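Local coordinates for SsfS6 (Streptomyces sp. SF2575, PDB 4FZR), which belongs to the GT-B clan, its two halves resembling the N- and C-terminal domains of erythromycin biosynthesis protein CIII, at residues L184-P192 with P200-V208; R225-T233 with L260-V271. All blocks are in the same frame, centred on the assembly; numbering follows the deposited sequence.

Contact 1 of 2, residues L184-P192 with P200-V208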
loop_
_atom_site.group_PDB
_atom_site.type_symbol
_atom_site.label_atom_id
_atom_site.label_comp_id
_atom_site.label_asym_id
_atom_site.label_seq_id
_atom_site.Cartn_x
_atom_site.Cartn_y
_atom_site.Cartn_z
ATOM N N LEU A 184 8.361 10.385 20.723
ATOM C CA LEU A 184 9.185 9.209 20.961
ATOM C C LEU A 184 10.376 9.238 20.005
ATOM O O LEU A 184 11.531 9.138 20.421
ATOM C CB LEU A 184 8.357 7.943 20.733
ATOM C CG LEU A 184 8.936 6.618 21.228
ATOM C CD1 LEU A 184 8.962 6.577 22.748
ATOM C CD2 LEU A 184 8.132 5.456 20.664
ATOM N N LEU A 185 10.073 9.366 18.717
ATOM C CA LEU A 185 11.079 9.544 17.679
ATOM C C LEU A 185 10.776 10.813 16.903
ATOM O O LEU A 185 9.615 11.169 16.715
ATOM C CB LEU A 185 11.056 8.371 16.700
ATOM C CG LEU A 185 11.941 7.154 16.957
ATOM C CD1 LEU A 185 11.934 6.261 15.727
ATOM C CD2 LEU A 185 13.356 7.573 17.305
ATOM N N SER A 186 11.820 11.492 16.450
ATOM C CA SER A 186 11.652 12.610 15.537
ATOM C C SER A 186 12.485 12.332 14.297
ATOM O O SER A 186 13.714 12.361 14.337
ATOM C CB SER A 186 12.067 13.928 16.184
ATOM O OG SER A 186 11.955 14.993 15.253
ATOM N N ILE A 187 11.803 12.067 13.191
ATOM C CA ILE A 187 12.453 11.517 12.013
ATOM C C ILE A 187 12.745 12.583 10.967
ATOM O O ILE A 187 11.949 13.495 10.743
ATOM C CB ILE A 187 11.605 10.383 11.418
ATOM C CG1 ILE A 187 11.344 9.333 12.506
ATOM C CG2 ILE A 187 12.298 9.778 10.205
ATOM C CD1 ILE A 187 10.361 8.265 12.130
ATOM N N ASP A 188 13.908 12.455 10.339
ATOM C CA ASP A 188 14.394 13.438 9.382
ATOM C C ASP A 188 14.861 12.736 8.111
ATOM O O ASP A 188 15.451 11.656 8.172
ATOM C CB ASP A 188 15.546 14.229 10.003
ATOM C CG ASP A 188 15.917 15.447 9.194
ATOM O OD1 ASP A 188 16.740 15.314 8.263
ATOM O OD2 ASP A 188 15.384 16.537 9.490
ATOM N N VAL A 189 14.606 13.356 6.962
ATOM C CA VAL A 189 14.879 12.718 5.675
ATOM C C VAL A 189 15.911 13.480 4.834
ATOM O O VAL A 189 16.257 13.056 3.731
ATOM C CB VAL A 189 13.577 12.531 4.858
ATOM C CG1 VAL A 189 12.685 11.479 5.513
ATOM C CG2 VAL A 189 12.834 13.855 4.712
ATOM N N CYS A 190 16.414 14.593 5.357
ATOM C CA CYS A 190 17.399 15.385 4.628
ATOM C C CYS A 190 18.743 14.659 4.601
ATOM O O CYS A 190 19.198 14.154 5.629
ATOM C CB CYS A 190 17.556 16.765 5.273
ATOM S SG CYS A 190 18.678 17.873 4.390
ATOM N N PRO A 191 19.382 14.587 3.421
ATOM C CA PRO A 191 20.733 14.013 3.359
ATOM C C PRO A 191 21.703 14.830 4.220
ATOM O O PRO A 191 21.710 16.057 4.109
ATOM C CB PRO A 191 21.099 14.115 1.871
ATOM C CG PRO A 191 19.786 14.283 1.148
ATOM C CD PRO A 191 18.886 15.003 2.097
ATOM N N PRO A 192 22.495 14.162 5.080
ATOM C CA PRO A 192 23.429 14.809 6.013
ATOM C C PRO A 192 24.299 15.898 5.388
ATOM O O PRO A 192 24.389 16.997 5.933
ATOM C CB PRO A 192 24.301 13.643 6.485
ATOM C CG PRO A 192 23.382 12.476 6.452
ATOM C CD PRO A 192 22.465 12.701 5.274
ATOM N N PRO A 200 19.759 16.871 15.621
ATOM C CA PRO A 200 18.851 17.772 16.335
ATOM C C PRO A 200 17.907 17.009 17.263
ATOM O O PRO A 200 16.765 17.430 17.461
ATOM C CB PRO A 200 18.067 18.436 15.197
ATOM C CG PRO A 200 18.990 18.361 13.975
ATOM C CD PRO A 200 20.109 17.392 14.289
ATOM N N GLY A 201 18.386 15.905 17.832
ATOM C CA GLY A 201 17.533 15.009 18.592
ATOM C C GLY A 201 16.708 14.163 17.639
ATOM O O GLY A 201 15.661 13.628 18.004
ATOM N N THR A 202 17.196 14.039 16.408
ATOM C CA THR A 202 16.446 13.386 15.347
ATOM C C THR A 202 17.103 12.092 14.883
ATOM O O THR A 202 18.232 11.778 15.253
ATOM C CB THR A 202 16.292 14.314 14.132
ATOM O OG1 THR A 202 17.580 14.572 13.559
ATOM C CG2 THR A 202 15.647 15.626 14.546
ATOM N N THR A 203 16.373 11.348 14.060
ATOM C CA THR A 203 16.856 10.090 13.516
ATOM C C THR A 203 16.702 10.134 12.005
ATOM O O THR A 203 15.611 10.388 11.497
ATOM C CB THR A 203 16.051 8.896 14.072
ATOM O OG1 THR A 203 15.965 8.992 15.501
ATOM C CG2 THR A 203 16.703 7.580 13.695
ATOM N N LYS A 204 17.795 9.905 11.285
ATOM C CA LYS A 204 17.748 9.909 9.830
ATOM C C LYS A 204 16.917 8.740 9.313
ATOM O O LYS A 204 16.888 7.672 9.923
ATOM C CB LYS A 204 19.159 9.825 9.242
ATOM C CG LYS A 204 19.983 11.091 9.386
ATOM C CD LYS A 204 19.277 12.276 8.756
ATOM C CE LYS A 204 20.134 13.524 8.802
ATOM N NZ LYS A 204 19.409 14.712 8.280
HETATM N N MSE A 205 16.244 8.953 8.186
HETATM C CA MSE A 205 15.523 7.886 7.506
HETATM C C MSE A 205 15.562 8.100 5.997
HETATM O O MSE A 205 15.434 9.222 5.515
HETATM C CB MSE A 205 14.064 7.828 7.962
HETATM C CG MSE A 205 13.317 6.602 7.426
HETATM SE SE MSE A 205 11.365 6.768 7.333
HETATM C CE MSE A 205 10.888 6.515 9.167
ATOM N N ARG A 206 15.741 7.013 5.257
ATOM C CA ARG A 206 15.747 7.060 3.802
ATOM C C ARG A 206 14.343 7.348 3.277
ATOM O O ARG A 206 13.376 6.718 3.699
ATOM C CB ARG A 206 16.248 5.728 3.244
ATOM C CG ARG A 206 16.304 5.658 1.731
ATOM C CD ARG A 206 16.713 4.268 1.275
ATOM N NE ARG A 206 16.572 4.094 -0.167
ATOM C CZ ARG A 206 16.858 2.968 -0.815
ATOM N NH1 ARG A 206 17.306 1.911 -0.152
ATOM N NH2 ARG A 206 16.699 2.898 -2.129
ATOM N N TYR A 207 14.235 8.307 2.362
ATOM C CA TYR A 207 12.951 8.678 1.790
ATOM C C TYR A 207 12.556 7.712 0.689
ATOM O O TYR A 207 13.194 7.664 -0.361
ATOM C CB TYR A 207 13.008 10.091 1.223
ATOM C CG TYR A 207 11.711 10.562 0.614
ATOM C CD1 TYR A 207 10.704 11.097 1.409
ATOM C CD2 TYR A 207 11.496 10.483 -0.757
ATOM C CE1 TYR A 207 9.518 11.539 0.857
ATOM C CE2 TYR A 207 10.312 10.927 -1.319
ATOM C CZ TYR A 207 9.327 11.453 -0.508
ATOM O OH TYR A 207 8.144 11.893 -1.058
ATOM N N VAL A 208 11.509 6.933 0.941
ATOM C CA VAL A 208 10.954 6.051 -0.077
ATOM C C VAL A 208 9.792 6.784 -0.748
ATOM O O VAL A 208 8.818 7.150 -0.087
ATOM C CB VAL A 208 10.482 4.716 0.527
ATOM C CG1 VAL A 208 9.748 3.880 -0.519
ATOM C CG2 VAL A 208 11.670 3.946 1.103
HETATM O O HOH W 1 16.307 10.394 2.987
#

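Contact 2 of 2, residues R225-T233 with L260-V271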
loop_
_atom_site.group_PDB
_atom_site.type_symbol
_atom_site.label_atom_id
_atom_site.label_comp_id
_atom_site.label_asym_id
_atom_site.label_seq_id
_atom_site.Cartn_x
_atom_site.Cartn_y
_atom_site.Cartn_z
ATOM N N ARG A 225 16.011 5.341 -24.408
ATOM C CA ARG A 225 15.928 6.789 -24.542
ATOM C C ARG A 225 16.892 7.233 -25.636
ATOM O O ARG A 225 18.109 7.172 -25.462
ATOM C CB ARG A 225 16.281 7.484 -23.222
ATOM C CG ARG A 225 15.817 6.749 -21.972
ATOM C CD ARG A 225 15.573 7.714 -20.821
ATOM N NE ARG A 225 16.788 8.416 -20.397
ATOM C CZ ARG A 225 17.375 8.283 -19.207
ATOM N NH1 ARG A 225 16.877 7.474 -18.277
ATOM N NH2 ARG A 225 18.474 8.973 -18.936
ATOM N N LYS A 226 16.347 7.673 -26.766
ATOM C CA LYS A 226 17.172 8.075 -27.903
ATOM C C LYS A 226 17.648 9.528 -27.810
ATOM O O LYS A 226 18.375 10.002 -28.683
ATOM C CB LYS A 226 16.419 7.853 -29.219
ATOM C CG LYS A 226 16.763 6.544 -29.919
ATOM C CD LYS A 226 15.909 6.335 -31.162
ATOM C CE LYS A 226 16.499 5.279 -32.087
ATOM N NZ LYS A 226 16.712 3.970 -31.410
ATOM N N GLN A 227 17.243 10.228 -26.754
ATOM C CA GLN A 227 17.662 11.612 -26.552
ATOM C C GLN A 227 17.332 12.078 -25.136
ATOM O O GLN A 227 16.529 11.449 -24.444
ATOM C CB GLN A 227 16.988 12.526 -27.577
ATOM C CG GLN A 227 15.474 12.427 -27.602
ATOM C CD GLN A 227 14.844 13.485 -28.485
ATOM O OE1 GLN A 227 15.438 14.536 -28.734
ATOM N NE2 GLN A 227 13.638 13.213 -28.967
ATOM N N PRO A 228 17.959 13.183 -24.696
ATOM C CA PRO A 228 17.695 13.762 -23.373
ATOM C C PRO A 228 16.204 13.936 -23.105
ATOM O O PRO A 228 15.503 14.530 -23.926
ATOM C CB PRO A 228 18.381 15.128 -23.451
ATOM C CG PRO A 228 19.487 14.932 -24.417
ATOM C CD PRO A 228 18.987 13.942 -25.432
ATOM N N ARG A 229 15.730 13.422 -21.974
ATOM C CA ARG A 229 14.311 13.485 -21.648
ATOM C C ARG A 229 14.048 14.388 -20.451
ATOM O O ARG A 229 14.789 14.367 -19.468
ATOM C CB ARG A 229 13.769 12.085 -21.367
ATOM C CG ARG A 229 12.255 12.037 -21.216
ATOM C CD ARG A 229 11.713 10.634 -21.377
ATOM N NE ARG A 229 12.321 9.931 -22.501
ATOM C CZ ARG A 229 12.110 8.648 -22.779
ATOM N NH1 ARG A 229 11.304 7.920 -22.013
ATOM N NH2 ARG A 229 12.706 8.089 -23.825
ATOM N N LEU A 230 12.985 15.181 -20.541
ATOM C CA LEU A 230 12.634 16.106 -19.473
ATOM C C LEU A 230 11.182 15.928 -19.055
ATOM O O LEU A 230 10.295 15.771 -19.895
ATOM C CB LEU A 230 12.888 17.550 -19.920
ATOM C CG LEU A 230 12.645 18.674 -18.907
ATOM C CD1 LEU A 230 13.524 19.877 -19.245
ATOM C CD2 LEU A 230 11.173 19.077 -18.877
ATOM N N CYS A 231 10.948 15.952 -17.746
ATOM C CA CYS A 231 9.607 15.787 -17.206
ATOM C C CYS A 231 9.161 17.086 -16.536
ATOM O O CYS A 231 9.948 17.732 -15.845
ATOM C CB CYS A 231 9.573 14.616 -16.221
ATOM S SG CYS A 231 8.057 14.519 -15.255
ATOM N N LEU A 232 7.900 17.463 -16.734
ATOM C CA LEU A 232 7.445 18.805 -16.365
ATOM C C LEU A 232 6.572 18.882 -15.099
ATOM O O LEU A 232 6.701 19.820 -14.314
ATOM C CB LEU A 232 6.710 19.446 -17.547
ATOM C CG LEU A 232 6.371 20.933 -17.407
ATOM C CD1 LEU A 232 7.492 21.706 -16.712
ATOM C CD2 LEU A 232 6.088 21.517 -18.779
ATOM N N THR A 233 5.686 17.915 -14.904
ATOM C CA THR A 233 4.791 17.913 -13.737
ATOM C C THR A 233 4.315 19.309 -13.330
ATOM O O THR A 233 4.848 19.909 -12.393
ATOM C CB THR A 233 5.460 17.281 -12.506
ATOM O OG1 THR A 233 6.774 17.826 -12.341
ATOM C CG2 THR A 233 5.547 15.782 -12.664
ATOM N N LEU A 260 10.339 24.085 -24.542
ATOM C CA LEU A 260 11.400 23.265 -23.957
ATOM C C LEU A 260 12.017 22.242 -24.909
ATOM O O LEU A 260 13.219 21.983 -24.838
ATOM C CB LEU A 260 10.907 22.570 -22.683
ATOM C CG LEU A 260 11.072 23.423 -21.423
ATOM C CD1 LEU A 260 10.206 22.910 -20.288
ATOM C CD2 LEU A 260 12.539 23.457 -21.004
ATOM N N PRO A 261 11.203 21.647 -25.796
ATOM C CA PRO A 261 11.794 20.706 -26.755
ATOM C C PRO A 261 12.827 21.354 -27.674
ATOM O O PRO A 261 13.656 20.652 -28.256
ATOM C CB PRO A 261 10.590 20.235 -27.572
ATOM C CG PRO A 261 9.423 20.413 -26.665
ATOM C CD PRO A 261 9.731 21.641 -25.851
ATOM N N LYS A 262 12.780 22.675 -27.795
ATOM C CA LYS A 262 13.678 23.386 -28.698
ATOM C C LYS A 262 15.105 23.457 -28.147
ATOM O O LYS A 262 16.040 23.798 -28.873
ATOM C CB LYS A 262 13.131 24.783 -28.984
ATOM C CG LYS A 262 11.725 24.761 -29.566
ATOM C CD LYS A 262 11.108 26.145 -29.579
ATOM C CE LYS A 262 9.678 26.118 -30.099
ATOM N NZ LYS A 262 9.107 27.486 -30.242
ATOM N N LEU A 263 15.267 23.121 -26.870
ATOM C CA LEU A 263 16.589 23.059 -26.251
ATOM C C LEU A 263 17.233 21.689 -26.460
ATOM O O LEU A 263 18.348 21.442 -25.998
ATOM C CB LEU A 263 16.493 23.367 -24.754
ATOM C CG LEU A 263 16.406 24.845 -24.371
ATOM C CD1 LEU A 263 15.183 25.504 -24.984
ATOM C CD2 LEU A 263 16.394 24.996 -22.858
ATOM N N GLY A 264 16.526 20.801 -27.151
ATOM C CA GLY A 264 17.036 19.473 -27.437
ATOM C C GLY A 264 16.466 18.416 -26.513
ATOM O O GLY A 264 17.069 17.361 -26.318
ATOM N N PHE A 265 15.296 18.696 -25.946
ATOM C CA PHE A 265 14.648 17.758 -25.036
ATOM C C PHE A 265 13.460 17.066 -25.695
ATOM O O PHE A 265 12.800 17.633 -26.566
ATOM C CB PHE A 265 14.156 18.479 -23.777
ATOM C CG PHE A 265 15.255 18.914 -22.845
ATOM C CD1 PHE A 265 16.090 17.984 -22.246
ATOM C CD2 PHE A 265 15.435 20.253 -22.547
ATOM C CE1 PHE A 265 17.093 18.387 -21.384
ATOM C CE2 PHE A 265 16.433 20.659 -21.684
ATOM C CZ PHE A 265 17.261 19.726 -21.102
ATOM N N GLU A 266 13.212 15.828 -25.287
ATOM C CA GLU A 266 11.920 15.195 -25.510
ATOM C C GLU A 266 11.141 15.299 -24.204
ATOM O O GLU A 266 11.598 14.826 -23.163
ATOM C CB GLU A 266 12.081 13.733 -25.923
ATOM C CG GLU A 266 10.755 13.008 -26.095
ATOM C CD GLU A 266 10.907 11.501 -26.172
ATOM O OE1 GLU A 266 11.927 10.973 -25.677
ATOM O OE2 GLU A 266 10.003 10.844 -26.730
ATOM N N VAL A 267 9.968 15.922 -24.256
ATOM C CA VAL A 267 9.243 16.278 -23.039
ATOM C C VAL A 267 8.062 15.360 -22.741
ATOM O O VAL A 267 7.238 15.093 -23.610
ATOM C CB VAL A 267 8.723 17.730 -23.118
ATOM C CG1 VAL A 267 7.769 18.030 -21.966
ATOM C CG2 VAL A 267 9.888 18.705 -23.121
ATOM N N VAL A 268 7.988 14.883 -21.504
ATOM C CA VAL A 268 6.786 14.218 -21.018
ATOM C C VAL A 268 6.194 15.083 -19.912
ATOM O O VAL A 268 6.924 15.657 -19.104
ATOM C CB VAL A 268 7.071 12.791 -20.492
ATOM C CG1 VAL A 268 7.704 11.936 -21.584
ATOM C CG2 VAL A 268 7.962 12.834 -19.265
ATOM N N VAL A 269 4.871 15.196 -19.889
ATOM C CA VAL A 269 4.209 16.067 -18.929
ATOM C C VAL A 269 3.313 15.256 -17.997
ATOM O O VAL A 269 2.204 14.868 -18.365
ATOM C CB VAL A 269 3.380 17.149 -19.645
ATOM C CG1 VAL A 269 2.835 18.147 -18.640
ATOM C CG2 VAL A 269 4.225 17.853 -20.710
ATOM N N ALA A 270 3.807 15.002 -16.789
ATOM C CA ALA A 270 3.078 14.201 -15.813
ATOM C C ALA A 270 2.141 15.068 -14.981
ATOM O O ALA A 270 2.525 15.581 -13.931
ATOM C CB ALA A 270 4.050 13.455 -14.911
ATOM N N VAL A 271 0.911 15.226 -15.459
ATOM C CA VAL A 271 -0.102 15.986 -14.741
ATOM C C VAL A 271 -1.464 15.315 -14.884
ATOM O O VAL A 271 -1.590 14.281 -15.538
ATOM C CB VAL A 271 -0.200 17.431 -15.264
ATOM C CG1 VAL A 271 1.083 18.192 -14.962
ATOM C CG2 VAL A 271 -0.502 17.446 -16.757
#

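Contact 1 of 2, residues L184-P192 with P200-V208
I187 and T203 are bridged in parallel, as are D188 and K204, and the backbones of 184-192 and 200-208 run side by side in that register. T203 N donates to S186 O, D188 N to T203 O and M205 N to D188 O at 2.8 Å. Beyond the paired strands a water takes over, donating to V189 O and M205 O. On the face bearing D188 and K204, the two side chains lie alongside each other and point the same way. K204, bent at chi2 (-57°), brings NZ to D188 OD1 at 2.7 Å in a salt bridge and to C190 O, also at 2.7 Å. C190 N reaches the same D188 OD1 at 3.0 Å, closing an Asx turn; it and NZ come from opposite faces of the carboxylate plane, a double grip that should hold its rotation. E195 gives K204 a second acidic partner. I187 and T203 point to the opposite face, where I187 CG2 rests 3.5 Å from M205 CB, and I187 CD1 meets the CE methyl of M205, a selenomethionine, both residues touching I391 of helix 388-395. Near the start of the pairing, L185 CD2 touches T203 OG1 at 3.5 Å. The pair belongs to the seven-stranded parallel sheet in the N-terminal Rossmann-like domain of a GT-B fold, with 203-204 at one margin within this chain and the C-terminal helix 388-395 packed against it.

Contact 2 of 2, residues R225-T233 with L260-V271
L230 CD1 lies over one face of the F265 ring, 3.9 Å from its centroid and 14° off the normal, a CH-pi contact offset toward the rim. The carbonyl oxygens of P228 and L260 sit at the ring edge, in its plane. With chi1 at -177°, L230 swings CG to the side away from its backbone N, carrying the two methyls toward F265 and L260; CD1 also touches L260 CD2 at 4.1 Å, the two leucines crossing at about a right angle. One face of the R229 guanidinium is covered by R225 CD, centred over the plane. R229 and E266 run alongside each other, and NE forms a long salt bridge with E266 OE1 at 3.4 Å, the guanidinium and carboxylate planes standing 81° apart. Q227 crosses E266 nearly perpendicularly. Between these two layers strands 229-231 and 266-269 pair in parallel, their axes 4.8 Å apart at closest approach. Four backbone bonds join them, from E266 N to P228 O through L232 N to V268 O. C231 CB packs on V268 CG2 at 3.9 Å, and T233 CG2 on A270 CB at 3.6 Å. Strand 229-231 pairs on its other edge with 303-306, while helices 294-297 and 358-367 cover opposite faces. Helix 253-259 lies between the paired strands in sequence, making this a beta-alpha-beta crossover at the start of the C-terminal Rossmann-like domain of a GT-B fold.

Contacts 1 and 2 are parallel strand pairs in different sheets, one in each domain of the GT-B fold. Both segments of contact 1 precede those of contact 2 in the chain; their centres are about 33 Å apart and their nearest atoms about 13 Å, so they do not touch. In contact 1 the strands are joined by a short connection, part of it (196-199) not modelled, at the margin of the N-terminal sheet; in contact 2 a helix intervenes and the pair is internal, between 303-306 and 286-289. The C-terminal helix 388-395 packs on contact 1, so the end of the chain returns to the N-terminal domain.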